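Local structure of phosphoribosylaminoimidazole-succinocarboxamide synthase (Saccharomyces cerevisiae, 1OBD) at residues L32-D37 with E103-L108; K59-W64 with V232-T237. The protein catalyses the ATP-dependent joining of L-aspartate to the carboxylate of CAIR, giving SAICAR in the de novo synthesis of purines. All blocks are in the same frame, centred on the assembly; numbering follows the deposited sequence. Where two conformers were deposited one is given.

Contact 1. Residues L32-D37 with E103-L108; sequences LFVATD and EDRSLL. With AMP (adenosine monophosphate), chain G; ATP (adenosine-5'-triphosphate), chain B.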
ATOM      1  N   LEU A  32      -5.506 -11.856 -10.742  1.00 11.11           N
ATOM      2  CA  LEU A  32      -4.088 -11.600 -10.990  1.00 11.14           C
ATOM      3  C   LEU A  32      -3.851 -10.113 -10.784  1.00 10.25           C
ATOM      4  O   LEU A  32      -4.441  -9.269 -11.480  1.00 11.43           O
ATOM      5  CB  LEU A  32      -3.703 -11.995 -12.403  1.00 11.35           C
ATOM      6  CG  LEU A  32      -2.241 -11.834 -12.781  1.00 14.67           C
ATOM      7  CD1 LEU A  32      -1.408 -12.839 -11.980  1.00 15.30           C
ATOM      8  CD2 LEU A  32      -2.059 -12.020 -14.285  1.00 15.75           C
ATOM      9  N   PHE A  33      -3.035  -9.773  -9.803  1.00 11.06           N
ATOM     10  CA  PHE A  33      -2.703  -8.384  -9.465  1.00 11.56           C
ATOM     11  C   PHE A  33      -1.357  -8.044 -10.060  1.00 11.32           C
ATOM     12  O   PHE A  33      -0.358  -8.595  -9.606  1.00 12.76           O
ATOM     13  CB  PHE A  33      -2.601  -8.185  -7.951  1.00 12.13           C
ATOM     14  CG  PHE A  33      -3.913  -8.057  -7.207  1.00 13.02           C
ATOM     15  CD1 PHE A  33      -3.929  -7.457  -5.980  1.00 16.76           C
ATOM     16  CD2 PHE A  33      -5.095  -8.555  -7.667  1.00 14.80           C
ATOM     17  CE1 PHE A  33      -5.100  -7.322  -5.251  1.00 16.82           C
ATOM     18  CE2 PHE A  33      -6.272  -8.408  -6.953  1.00 14.11           C
ATOM     19  CZ  PHE A  33      -6.275  -7.773  -5.760  1.00 14.76           C
ATOM     20  N   VAL A  34      -1.327  -7.154 -11.043  1.00 10.87           N
ATOM     21  CA  VAL A  34      -0.103  -6.794 -11.720  1.00 11.67           C
ATOM     22  C   VAL A  34       0.265  -5.367 -11.315  1.00 11.68           C
ATOM     23  O   VAL A  34      -0.417  -4.414 -11.635  1.00 12.22           O
ATOM     24  CB  VAL A  34      -0.212  -6.930 -13.242  1.00 12.20           C
ATOM     25  CG1 VAL A  34       1.160  -6.710 -13.871  1.00 13.87           C
ATOM     26  CG2 VAL A  34      -0.833  -8.236 -13.694  1.00 11.79           C
ATOM     27  N   ALA A  35       1.347  -5.249 -10.551  1.00 11.86           N
ATOM     28  CA  ALA A  35       1.849  -3.950 -10.129  1.00 12.40           C
ATOM     29  C   ALA A  35       2.682  -3.349 -11.267  1.00 12.59           C
ATOM     30  O   ALA A  35       3.712  -3.903 -11.616  1.00 13.79           O
ATOM     31  CB  ALA A  35       2.706  -4.088  -8.883  1.00 13.14           C
ATOM     32  N   THR A  36       2.240  -2.235 -11.813  1.00 11.92           N
ATOM     33  CA  THR A  36       3.006  -1.569 -12.854  1.00 12.30           C
ATOM     34  C   THR A  36       4.033  -0.641 -12.198  1.00 11.35           C
ATOM     35  O   THR A  36       4.126  -0.507 -10.977  1.00 12.15           O
ATOM     36  CB  THR A  36       2.128  -0.799 -13.795  1.00 13.26           C
ATOM     37  OG1 THR A  36       1.664   0.399 -13.177  1.00 13.12           O
ATOM     38  CG2 THR A  36       0.971  -1.658 -14.274  1.00 14.95           C
ATOM     39  N   ASP A  37       4.791   0.036 -13.050  1.00 11.61           N
ATOM     40  CA  ASP A  37       5.799   1.011 -12.634  1.00 11.07           C
ATOM     41  C   ASP A  37       5.290   2.446 -12.618  1.00 11.11           C
ATOM     42  O   ASP A  37       6.092   3.371 -12.453  1.00 11.49           O
ATOM     43  CB  ASP A  37       7.027   0.879 -13.536  1.00 11.64           C
ATOM     44  CG  ASP A  37       7.738  -0.431 -13.391  1.00 10.94           C
ATOM     45  OD1 ASP A  37       8.482  -0.793 -14.343  1.00 12.26           O
ATOM     46  OD2 ASP A  37       7.597  -1.120 -12.373  1.00 11.81           O
ATOM     47  N   GLU A 103       6.161 -11.009 -15.189  1.00 12.25           N
ATOM     48  CA  GLU A 103       7.106 -11.679 -14.301  1.00 13.29           C
ATOM     49  C   GLU A 103       7.584 -10.747 -13.206  1.00 12.06           C
ATOM     50  O   GLU A 103       7.919  -9.592 -13.439  1.00 13.44           O
ATOM     51  CB  GLU A 103       8.281 -12.253 -15.104  1.00 15.27           C
ATOM     52  CG  GLU A 103       9.226 -13.076 -14.283  1.00 19.89           C
ATOM     53  CD  GLU A 103      10.181 -13.864 -15.137  1.00 24.66           C
ATOM     54  OE1 GLU A 103      10.339 -13.533 -16.330  1.00 26.35           O
ATOM     55  OE2 GLU A 103      10.758 -14.823 -14.550  1.00 28.94           O
ATOM     56  N   ASP A 104       7.572 -11.275 -11.983  1.00 12.80           N
ATOM     57  CA  ASP A 104       8.090 -10.633 -10.765  1.00 13.11           C
ATOM     58  C   ASP A 104       7.260  -9.486 -10.233  1.00 12.64           C
ATOM     59  O   ASP A 104       7.551  -8.970  -9.161  1.00 14.80           O
ATOM     60  CB  ASP A 104       9.558 -10.224 -10.915  1.00 15.08           C
ATOM     61  CG  ASP A 104      10.447 -11.414 -11.021  1.00 18.97           C
ATOM     62  OD1 ASP A 104      11.428 -11.339 -11.766  1.00 25.93           O
ATOM     63  OD2 ASP A 104      10.205 -12.443 -10.375  1.00 20.57           O
ATOM     64  N   ARG A 105       6.213  -9.099 -10.954  1.00 10.77           N
ATOM     65  CA  ARG A 105       5.337  -8.001 -10.550  1.00 11.42           C
ATOM     66  C   ARG A 105       3.886  -8.415 -10.422  1.00 11.01           C
ATOM     67  O   ARG A 105       2.999  -7.588 -10.295  1.00 11.98           O
ATOM     68  CB  ARG A 105       5.450  -6.811 -11.491  1.00 11.27           C
ATOM     69  CG  ARG A 105       5.129  -7.152 -12.942  1.00 10.37           C
ATOM     70  CD  ARG A 105       5.153  -6.002 -13.844  1.00 11.23           C
ATOM     71  NE  ARG A 105       6.484  -5.454 -14.088  1.00 12.08           N
ATOM     72  CZ  ARG A 105       6.918  -4.267 -13.697  1.00 11.91           C
ATOM     73  NH1 ARG A 105       6.173  -3.468 -12.966  1.00 12.09           N
ATOM     74  NH2 ARG A 105       8.146  -3.864 -14.017  1.00 12.69           N
ATOM     75  N   SER A 106       3.640  -9.727 -10.382  1.00 10.87           N
ATOM     76  CA  SER A 106       2.269 -10.243 -10.367  1.00 11.12           C
ATOM     77  C   SER A 106       2.027 -11.189  -9.229  1.00 12.06           C
ATOM     78  O   SER A 106       2.861 -12.044  -8.930  1.00 13.37           O
ATOM     79  CB  SER A 106       1.996 -10.964 -11.689  1.00 11.46           C
ATOM     80  OG  SER A 106       2.145 -10.125 -12.798  1.00 13.07           O
ATOM     81  N   LEU A 107       0.871 -11.050  -8.639  1.00 11.95           N
ATOM     82  CA  LEU A 107       0.444 -11.914  -7.567  1.00 12.66           C
ATOM     83  C   LEU A 107      -0.873 -12.580  -7.930  1.00 11.28           C
ATOM     84  O   LEU A 107      -1.833 -11.926  -8.337  1.00 12.32           O
ATOM     85  CB  LEU A 107       0.283 -11.143  -6.286  1.00 13.51           C
ATOM     86  CG  LEU A 107       1.601 -10.621  -5.693  1.00 15.83           C
ATOM     87  CD1 LEU A 107       1.294  -9.783  -4.468  1.00 18.44           C
ATOM     88  CD2 LEU A 107       2.596 -11.697  -5.386  1.00 18.51           C
ATOM     89  N   LEU A 108      -0.914 -13.887  -7.766  1.00 11.66           N
ATOM     90  CA  LEU A 108      -2.092 -14.700  -7.933  1.00 11.42           C
ATOM     91  C   LEU A 108      -2.832 -14.741  -6.610  1.00 10.93           C
ATOM     92  O   LEU A 108      -2.261 -15.161  -5.593  1.00 11.57           O
ATOM     93  CB  LEU A 108      -1.721 -16.102  -8.405  1.00 13.34           C
ATOM     94  CG  LEU A 108      -2.856 -16.951  -8.919  1.00 14.46           C
ATOM     95  CD1 LEU A 108      -3.339 -16.399 -10.260  1.00 18.22           C
ATOM     96  CD2 LEU A 108      -2.412 -18.410  -9.066  1.00 17.23           C
TER
HETATM   97  P   AMP G 315       6.574 -19.824  -2.129  0.50 43.26           P
HETATM   98  O1P AMP G 315       7.522 -20.917  -1.597  0.50 44.23           O
HETATM   99  O2P AMP G 315       5.883 -19.184  -0.988  0.50 44.04           O
HETATM  100  O3P AMP G 315       5.536 -20.455  -3.084  0.50 42.73           O
HETATM  101  O5' AMP G 315       7.409 -18.723  -2.961  0.50 41.82           O
HETATM  102  C5' AMP G 315       8.243 -19.104  -4.035  0.50 39.66           C
HETATM  103  C4' AMP G 315       8.247 -18.047  -5.135  0.50 37.76           C
HETATM  104  O4' AMP G 315       6.955 -17.926  -5.710  0.50 36.42           O
HETATM  105  C3' AMP G 315       8.645 -16.673  -4.615  0.50 37.17           C
HETATM  106  O3' AMP G 315       9.714 -16.150  -5.372  0.50 38.01           O
HETATM  107  C2' AMP G 315       7.396 -15.818  -4.748  0.50 35.64           C
HETATM  108  O2' AMP G 315       7.685 -14.544  -5.279  0.50 36.66           O
HETATM  109  C1' AMP G 315       6.478 -16.593  -5.686  0.50 33.90           C
HETATM  110  N9  AMP G 315       5.055 -16.633  -5.276  0.50 29.24           N
HETATM  111  C8  AMP G 315       4.551 -17.264  -4.173  0.50 28.49           C
HETATM  112  N7  AMP G 315       3.205 -17.087  -4.124  0.50 27.05           N
HETATM  113  C5  AMP G 315       2.850 -16.351  -5.195  0.50 22.41           C
HETATM  114  C6  AMP G 315       1.604 -15.904  -5.594  0.50 17.49           C
HETATM  115  N6  AMP G 315       0.521 -16.203  -4.885  0.50 16.56           N
HETATM  116  N1  AMP G 315       1.540 -15.170  -6.773  0.50 14.37           N
HETATM  117  C2  AMP G 315       2.679 -14.855  -7.491  0.50 20.83           C
HETATM  118  N3  AMP G 315       3.925 -15.303  -7.085  0.50 23.58           N
HETATM  119  C4  AMP G 315       3.995 -16.043  -5.935  0.50 26.35           C
HETATM  120  PG  ATP B 307      -5.821   2.658  -6.031  1.00 24.87           P
HETATM  121  O1G ATP B 307      -4.613   2.750  -6.902  1.00 24.22           O
HETATM  122  O2G ATP B 307      -5.621   1.665  -4.867  1.00 26.57           O
HETATM  123  O3G ATP B 307      -6.137   4.060  -5.494  1.00 26.52           O
HETATM  124  PB  ATP B 307      -7.788   0.822  -6.865  1.00 24.27           P
HETATM  125  O1B ATP B 307      -8.906   0.837  -7.834  1.00 27.08           O
HETATM  126  O2B ATP B 307      -8.185   0.443  -5.445  1.00 26.55           O
HETATM  127  O3B ATP B 307      -7.087   2.231  -6.944  1.00 24.99           O
HETATM  128  PA  ATP B 307      -6.000  -1.423  -6.741  1.00 23.08           P
HETATM  129  O1A ATP B 307      -4.697  -1.631  -7.394  1.00 24.40           O
HETATM  130  O2A ATP B 307      -5.876  -1.188  -5.244  1.00 24.46           O
HETATM  131  O3A ATP B 307      -6.664  -0.160  -7.429  1.00 24.93           O
HETATM  132  O5' ATP B 307      -6.984  -2.617  -7.104  1.00 25.45           O
HETATM  133  C5' ATP B 307      -7.295  -3.580  -6.130  1.00 24.49           C
HETATM  134  C4' ATP B 307      -8.788  -3.843  -6.172  1.00 23.72           C
HETATM  135  O4' ATP B 307      -9.027  -5.152  -5.723  1.00 23.11           O
HETATM  136  C3' ATP B 307      -9.496  -2.935  -5.210  1.00 23.65           C
HETATM  137  O3' ATP B 307     -10.813  -2.753  -5.724  1.00 26.82           O
HETATM  138  C2' ATP B 307      -9.445  -3.736  -3.907  1.00 23.22           C
HETATM  139  O2' ATP B 307     -10.386  -3.439  -2.920  1.00 26.16           O
HETATM  140  C1' ATP B 307      -9.704  -5.119  -4.465  1.00 20.12           C
HETATM  141  N9  ATP B 307      -9.133  -6.316  -3.807  1.00 18.64           N
HETATM  142  C8  ATP B 307      -7.958  -6.310  -3.105  1.00 15.82           C
HETATM  143  N7  ATP B 307      -7.724  -7.553  -2.737  1.00 18.00           N
HETATM  144  C5  ATP B 307      -8.723  -8.393  -3.139  1.00 18.04           C
HETATM  145  C6  ATP B 307      -9.026  -9.754  -3.032  1.00 19.31           C
HETATM  146  N6  ATP B 307      -8.210 -10.702  -2.604  1.00 19.06           N
HETATM  147  N1  ATP B 307     -10.188 -10.222  -3.592  1.00 19.08           N
HETATM  148  C2  ATP B 307     -11.028  -9.396  -4.274  1.00 18.91           C
HETATM  149  N3  ATP B 307     -10.759  -8.064  -4.390  1.00 19.77           N
HETATM  150  C4  ATP B 307      -9.624  -7.581  -3.832  1.00 18.44           C
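Phe33 and Leu107 form the hydrogen-bonded pair of an antiparallel strand pairing. Phe33 N gives a nearly straight bond to Leu107 O (2.9 Å, 177°), and Leu107 N returns one to Phe33 O. Ala35 N continues the series to Arg105 O. Side chains pack on both faces of the sheet. Leu32, Val34, Ser106 and Leu108 share one face, where Val34 CG2 lies 3.6 Å from Ser106 OG; that hydroxyl is bonded to Leu102 O. Phe33 and Leu107 lie on the other face.

The polar contacts gather at Arg105. Its chain bends at chi3 (70°), which turns the guanidinium toward residues 35-37. NH1 sits on a lone pair of Ala35 O at 2.8 Å, and also meets Asp37 OD2 at 2.8 Å, from above the carboxylate plane. NH2 meets Asp37 OD1 at 3.1 Å. The grip is end-on, yet the two planes stand 64° apart. Asp37 is also bonded by backbone N-H groups of Ile3, Glu52 and Gly54.

Two nucleotides flank the pair. Leu108 N binds AMP N1 at 2.9 Å, while Phe33 CZ comes within 3.4 Å of ATP N7. The buried carboxylate, ringed by donors, is probably kept ionised, and its ion pair ties the loop after strand 30-35 to Arg105.

Contact 2. Residues K59-W64 with V232-T237; sequences KLSEFW and VDEVLT. With MG (magnesium ion), chain F; ATP (adenosine-5'-triphosphate), chain B; AMP (adenosine monophosphate), chain G.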
ATOM      1  N   LYS A  59       7.474  -7.462  -4.388  1.00 13.25           N
ATOM      2  CA  LYS A  59       8.339  -8.296  -3.548  1.00 14.36           C
ATOM      3  C   LYS A  59       8.306  -7.811  -2.116  1.00 14.00           C
ATOM      4  O   LYS A  59       8.354  -8.640  -1.184  1.00 14.79           O
ATOM      5  CB  LYS A  59       9.751  -8.328  -4.110  1.00 16.71           C
ATOM      6  CG  LYS A  59       9.855  -9.040  -5.456  1.00 20.35           C
ATOM      7  CD  LYS A  59      11.282  -9.085  -6.005  1.00 26.08           C
ATOM      8  CE  LYS A  59      12.108 -10.254  -5.455  1.00 28.76           C
ATOM      9  NZ  LYS A  59      11.568 -11.592  -5.824  1.00 31.08           N
ATOM     10  N   LEU A  60       8.181  -6.505  -1.904  1.00 14.09           N
ATOM     11  CA  LEU A  60       8.073  -6.024  -0.523  1.00 14.19           C
ATOM     12  C   LEU A  60       6.759  -6.538   0.088  1.00 14.97           C
ATOM     13  O   LEU A  60       6.726  -7.009   1.241  1.00 15.21           O
ATOM     14  CB  LEU A  60       8.116  -4.517  -0.504  1.00 14.71           C
ATOM     15  CG  LEU A  60       7.993  -3.858   0.851  1.00 15.41           C
ATOM     16  CD1 LEU A  60       9.106  -4.277   1.769  1.00 17.53           C
ATOM     17  CD2 LEU A  60       7.993  -2.336   0.672  1.00 16.03           C
ATOM     18  N   SER A  61       5.657  -6.477  -0.643  1.00 15.09           N
ATOM     19  CA  SER A  61       4.392  -7.018  -0.145  1.00 15.50           C
ATOM     20  C   SER A  61       4.491  -8.499   0.162  1.00 15.17           C
ATOM     21  O   SER A  61       3.999  -8.947   1.205  1.00 14.09           O
ATOM     22  CB  SER A  61       3.252  -6.741  -1.092  0.80 16.14           C
ATOM     23  OG  SER A  61       2.792  -5.407  -1.001  0.80 23.50           O
ATOM     24  N   GLU A  62       5.148  -9.263  -0.707  1.00 15.09           N
ATOM     25  CA  GLU A  62       5.395 -10.675  -0.419  1.00 15.14           C
ATOM     26  C   GLU A  62       6.173 -10.878   0.881  1.00 15.16           C
ATOM     27  O   GLU A  62       5.852 -11.784   1.647  1.00 15.19           O
ATOM     28  CB  GLU A  62       6.119 -11.352  -1.551  1.00 15.80           C
ATOM     29  CG  GLU A  62       5.289 -11.386  -2.824  1.00 17.30           C
ATOM     30  CD  GLU A  62       6.019 -12.098  -3.920  1.00 19.14           C
ATOM     31  OE1 GLU A  62       5.908 -13.360  -3.972  1.00 24.37           O
ATOM     32  OE2 GLU A  62       6.704 -11.413  -4.692  1.00 21.84           O
ATOM     33  N   PHE A  63       7.193 -10.059   1.130  1.00 14.96           N
ATOM     34  CA  PHE A  63       7.906 -10.111   2.400  1.00 14.75           C
ATOM     35  C   PHE A  63       6.969  -9.898   3.567  1.00 14.80           C
ATOM     36  O   PHE A  63       7.001 -10.657   4.532  1.00 14.18           O
ATOM     37  CB  PHE A  63       9.044  -9.085   2.421  1.00 15.19           C
ATOM     38  CG  PHE A  63       9.554  -8.811   3.798  1.00 16.22           C
ATOM     39  CD1 PHE A  63       9.064  -7.761   4.544  1.00 16.75           C
ATOM     40  CD2 PHE A  63      10.485  -9.652   4.350  1.00 19.26           C
ATOM     41  CE1 PHE A  63       9.515  -7.559   5.846  1.00 18.53           C
ATOM     42  CE2 PHE A  63      10.946  -9.447   5.641  1.00 19.69           C
ATOM     43  CZ  PHE A  63      10.450  -8.394   6.374  1.00 20.00           C
ATOM     44  N   TRP A  64       6.108  -8.908   3.500  1.00 13.57           N
ATOM     45  CA  TRP A  64       5.246  -8.627   4.638  1.00 12.66           C
ATOM     46  C   TRP A  64       4.219  -9.735   4.845  1.00 14.04           C
ATOM     47  O   TRP A  64       3.888 -10.076   5.972  1.00 14.26           O
ATOM     48  CB  TRP A  64       4.521  -7.300   4.484  1.00 13.00           C
ATOM     49  CG  TRP A  64       5.351  -6.090   4.616  1.00 12.29           C
ATOM     50  CD1 TRP A  64       5.500  -5.125   3.669  1.00 13.54           C
ATOM     51  CD2 TRP A  64       6.079  -5.641   5.757  1.00 13.46           C
ATOM     52  NE1 TRP A  64       6.294  -4.122   4.144  1.00 13.52           N
ATOM     53  CE2 TRP A  64       6.654  -4.401   5.419  1.00 13.58           C
ATOM     54  CE3 TRP A  64       6.311  -6.158   7.034  1.00 14.29           C
ATOM     55  CZ2 TRP A  64       7.424  -3.676   6.291  1.00 14.58           C
ATOM     56  CZ3 TRP A  64       7.102  -5.418   7.915  1.00 14.66           C
ATOM     57  CH2 TRP A  64       7.638  -4.201   7.541  1.00 14.79           C
ATOM     58  N   VAL A 232      -5.826  -8.680   2.533  1.00 15.15           N
ATOM     59  CA  VAL A 232      -5.909  -8.618   1.084  1.00 14.63           C
ATOM     60  C   VAL A 232      -5.225  -7.350   0.617  1.00 14.83           C
ATOM     61  O   VAL A 232      -4.532  -6.680   1.345  1.00 15.90           O
ATOM     62  CB  VAL A 232      -7.353  -8.730   0.570  1.00 14.69           C
ATOM     63  CG1 VAL A 232      -8.060 -10.013   1.101  1.00 16.57           C
ATOM     64  CG2 VAL A 232      -8.201  -7.491   0.935  1.00 15.80           C
ATOM     65  N   ASP A 233      -5.431  -7.022  -0.639  1.00 15.62           N
ATOM     66  CA  ASP A 233      -4.910  -5.760  -1.220  1.00 18.52           C
ATOM     67  C   ASP A 233      -3.377  -5.540  -1.046  1.00 20.79           C
ATOM     68  O   ASP A 233      -2.574  -6.493  -0.970  1.00 24.94           O
ATOM     69  CB  ASP A 233      -5.731  -4.615  -0.612  1.00 17.67           C
ATOM     70  CG  ASP A 233      -5.793  -3.375  -1.459  1.00 20.48           C
ATOM     71  OD1 ASP A 233      -6.143  -3.502  -2.649  1.00 18.44           O
ATOM     72  OD2 ASP A 233      -5.536  -2.266  -0.953  1.00 25.00           O
ATOM     73  N   GLU A 234      -2.959  -4.268  -0.950  1.00 21.00           N
ATOM     74  CA  GLU A 234      -1.556  -3.861  -0.891  1.00 21.59           C
ATOM     75  C   GLU A 234      -1.153  -3.872   0.593  1.00 18.06           C
ATOM     76  O   GLU A 234      -1.932  -3.385   1.401  1.00 18.32           O
ATOM     77  CB  GLU A 234      -1.355  -2.425  -1.493  1.00 22.77           C
ATOM     78  CG  GLU A 234      -0.877  -2.311  -2.941  1.00 29.37           C
ATOM     79  CD  GLU A 234       0.642  -2.212  -3.075  1.00 32.28           C
ATOM     80  OE1 GLU A 234       1.272  -1.101  -2.980  1.00 26.84           O
ATOM     81  OE2 GLU A 234       1.209  -3.296  -3.276  1.00 38.02           O
ATOM     82  N   VAL A 235       0.016  -4.424   0.964  1.00 16.40           N
ATOM     83  CA  VAL A 235       0.445  -4.419   2.375  1.00 15.17           C
ATOM     84  C   VAL A 235       1.785  -3.700   2.607  1.00 13.90           C
ATOM     85  O   VAL A 235       2.835  -4.133   2.118  1.00 13.12           O
ATOM     86  CB  VAL A 235       0.523  -5.885   2.872  1.00 16.82           C
ATOM     87  CG1 VAL A 235       0.974  -5.958   4.293  1.00 16.44           C
ATOM     88  CG2 VAL A 235      -0.820  -6.563   2.617  1.00 18.69           C
ATOM     89  N   LEU A 236       1.705  -2.605   3.355  1.00 12.91           N
ATOM     90  CA  LEU A 236       2.857  -1.912   3.914  1.00 13.57           C
ATOM     91  C   LEU A 236       3.903  -1.520   2.864  1.00 13.14           C
ATOM     92  O   LEU A 236       5.111  -1.658   3.050  1.00 13.80           O
ATOM     93  CB  LEU A 236       3.444  -2.711   5.078  1.00 13.76           C
ATOM     94  CG  LEU A 236       2.524  -2.669   6.296  1.00 14.60           C
ATOM     95  CD1 LEU A 236       2.732  -3.861   7.164  1.00 16.73           C
ATOM     96  CD2 LEU A 236       2.770  -1.395   7.124  1.00 15.94           C
ATOM     97  N   THR A 237       3.429  -0.991   1.753  1.00 13.27           N
ATOM     98  CA  THR A 237       4.351  -0.405   0.776  1.00 13.18           C
ATOM     99  C   THR A 237       4.306   1.101   0.876  1.00 13.03           C
ATOM    100  O   THR A 237       3.433   1.679   1.518  1.00 12.59           O
ATOM    101  CB  THR A 237       3.978  -0.783  -0.637  1.00 14.09           C
ATOM    102  OG1 THR A 237       2.804  -0.063  -1.006  1.00 15.27           O
ATOM    103  CG2 THR A 237       3.646  -2.284  -0.781  1.00 15.66           C
TER
HETATM  104 MG    MG F 311       0.960  -4.693  -1.611  1.00 35.74          MG
HETATM  105  PG  ATP B 307      -5.821   2.658  -6.031  1.00 24.87           P
HETATM  106  O1G ATP B 307      -4.613   2.750  -6.902  1.00 24.22           O
HETATM  107  O2G ATP B 307      -5.621   1.665  -4.867  1.00 26.57           O
HETATM  108  O3G ATP B 307      -6.137   4.060  -5.494  1.00 26.52           O
HETATM  109  PB  ATP B 307      -7.788   0.822  -6.865  1.00 24.27           P
HETATM  110  O1B ATP B 307      -8.906   0.837  -7.834  1.00 27.08           O
HETATM  111  O2B ATP B 307      -8.185   0.443  -5.445  1.00 26.55           O
HETATM  112  O3B ATP B 307      -7.087   2.231  -6.944  1.00 24.99           O
HETATM  113  PA  ATP B 307      -6.000  -1.423  -6.741  1.00 23.08           P
HETATM  114  O1A ATP B 307      -4.697  -1.631  -7.394  1.00 24.40           O
HETATM  115  O2A ATP B 307      -5.876  -1.188  -5.244  1.00 24.46           O
HETATM  116  O3A ATP B 307      -6.664  -0.160  -7.429  1.00 24.93           O
HETATM  117  O5' ATP B 307      -6.984  -2.617  -7.104  1.00 25.45           O
HETATM  118  C5' ATP B 307      -7.295  -3.580  -6.130  1.00 24.49           C
HETATM  119  C4' ATP B 307      -8.788  -3.843  -6.172  1.00 23.72           C
HETATM  120  O4' ATP B 307      -9.027  -5.152  -5.723  1.00 23.11           O
HETATM  121  C3' ATP B 307      -9.496  -2.935  -5.210  1.00 23.65           C
HETATM  122  O3' ATP B 307     -10.813  -2.753  -5.724  1.00 26.82           O
HETATM  123  C2' ATP B 307      -9.445  -3.736  -3.907  1.00 23.22           C
HETATM  124  O2' ATP B 307     -10.386  -3.439  -2.920  1.00 26.16           O
HETATM  125  C1' ATP B 307      -9.704  -5.119  -4.465  1.00 20.12           C
HETATM  126  N9  ATP B 307      -9.133  -6.316  -3.807  1.00 18.64           N
HETATM  127  C8  ATP B 307      -7.958  -6.310  -3.105  1.00 15.82           C
HETATM  128  N7  ATP B 307      -7.724  -7.553  -2.737  1.00 18.00           N
HETATM  129  C5  ATP B 307      -8.723  -8.393  -3.139  1.00 18.04           C
HETATM  130  C6  ATP B 307      -9.026  -9.754  -3.032  1.00 19.31           C
HETATM  131  N6  ATP B 307      -8.210 -10.702  -2.604  1.00 19.06           N
HETATM  132  N1  ATP B 307     -10.188 -10.222  -3.592  1.00 19.08           N
HETATM  133  C2  ATP B 307     -11.028  -9.396  -4.274  1.00 18.91           C
HETATM  134  N3  ATP B 307     -10.759  -8.064  -4.390  1.00 19.77           N
HETATM  135  C4  ATP B 307      -9.624  -7.581  -3.832  1.00 18.44           C
HETATM  136  P   AMP G 315       6.574 -19.824  -2.129  0.50 43.26           P
HETATM  137  O1P AMP G 315       7.522 -20.917  -1.597  0.50 44.23           O
HETATM  138  O2P AMP G 315       5.883 -19.184  -0.988  0.50 44.04           O
HETATM  139  O3P AMP G 315       5.536 -20.455  -3.084  0.50 42.73           O
HETATM  140  O5' AMP G 315       7.409 -18.723  -2.961  0.50 41.82           O
HETATM  141  C5' AMP G 315       8.243 -19.104  -4.035  0.50 39.66           C
HETATM  142  C4' AMP G 315       8.247 -18.047  -5.135  0.50 37.76           C
HETATM  143  O4' AMP G 315       6.955 -17.926  -5.710  0.50 36.42           O
HETATM  144  C3' AMP G 315       8.645 -16.673  -4.615  0.50 37.17           C
HETATM  145  O3' AMP G 315       9.714 -16.150  -5.372  0.50 38.01           O
HETATM  146  C2' AMP G 315       7.396 -15.818  -4.748  0.50 35.64           C
HETATM  147  O2' AMP G 315       7.685 -14.544  -5.279  0.50 36.66           O
HETATM  148  C1' AMP G 315       6.478 -16.593  -5.686  0.50 33.90           C
HETATM  149  N9  AMP G 315       5.055 -16.633  -5.276  0.50 29.24           N
HETATM  150  C8  AMP G 315       4.551 -17.264  -4.173  0.50 28.49           C
HETATM  151  N7  AMP G 315       3.205 -17.087  -4.124  0.50 27.05           N
HETATM  152  C5  AMP G 315       2.850 -16.351  -5.195  0.50 22.41           C
HETATM  153  C6  AMP G 315       1.604 -15.904  -5.594  0.50 17.49           C
HETATM  154  N6  AMP G 315       0.521 -16.203  -4.885  0.50 16.56           N
HETATM  155  N1  AMP G 315       1.540 -15.170  -6.773  0.50 14.37           N
HETATM  156  C2  AMP G 315       2.679 -14.855  -7.491  0.50 20.83           C
HETATM  157  N3  AMP G 315       3.925 -15.303  -7.085  0.50 23.58           N
HETATM  158  C4  AMP G 315       3.995 -16.043  -5.935  0.50 26.35           C
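In one of its two modelled conformers, Ser61 holds OG anti to its own carbonyl carbon (chi1 -77°), which aims it from helix 53-67 at a magnesium ion across the contact. Glu234 reaches the same ion by folding back at chi2 (-92°). In that conformer Ser61 OG binds the magnesium at 2.1 Å, and Glu234 OE2 binds it at 2.2 Å. The two oxygens are joined through the metal, not by a hydrogen bond. The second carboxylate oxygen of Glu234, OE1, accepts a bond of 2.7 Å from Thr237 OG1, which comes from above the carboxylate plane. Thr237 is thus a second-shell residue that helps fix the rotation of the metal-binding group.

Trp64 lies one helical turn on from Leu60. Leu236 CB sits over one face of its indole, 3.5 Å from the centroid of the five-membered ring, in a CH-pi contact. Phe63 CE1 lies over the opposite face. Trp64 NE1 makes a weak, bent bond to Leu236 O at 2.9 Å. Trp64 CB also packs on Val235 CG1 at 3.8 Å. With an alanine here, Leu236 O would probably lose this donor and a gap would open over Leu236 CB.

The segments also meet nucleotides. Glu62 OE1 accepts a bond from AMP O2', and Asp233 N donates one to ATP N7 at 3.2 Å. The magnesium bridges an oxygen from helix 53-67 and one from residues 232-237, and so probably helps hold the two together beside the bound nucleotides.

The centres of contacts 1 and 2 lie about 12 Å apart. Their segments alternate along the chain: 32-37, 59-64, 103-108, then 232-237. Contact 1 joins the last two strands, 30-35 and 106-110, of the four-stranded antiparallel sheet. Contact 2 sets helix 53-67 against an irregular part of the broken strand 228-245, which belongs to the six-stranded mixed sheet. The helix links the two sites, since Leu107 CD2 packs on Glu62 CG at 3.7 Å. Both contacts touch both nucleotides. Chain segments far apart in sequence therefore come together around the nucleotides of this ATP-dependent ligase.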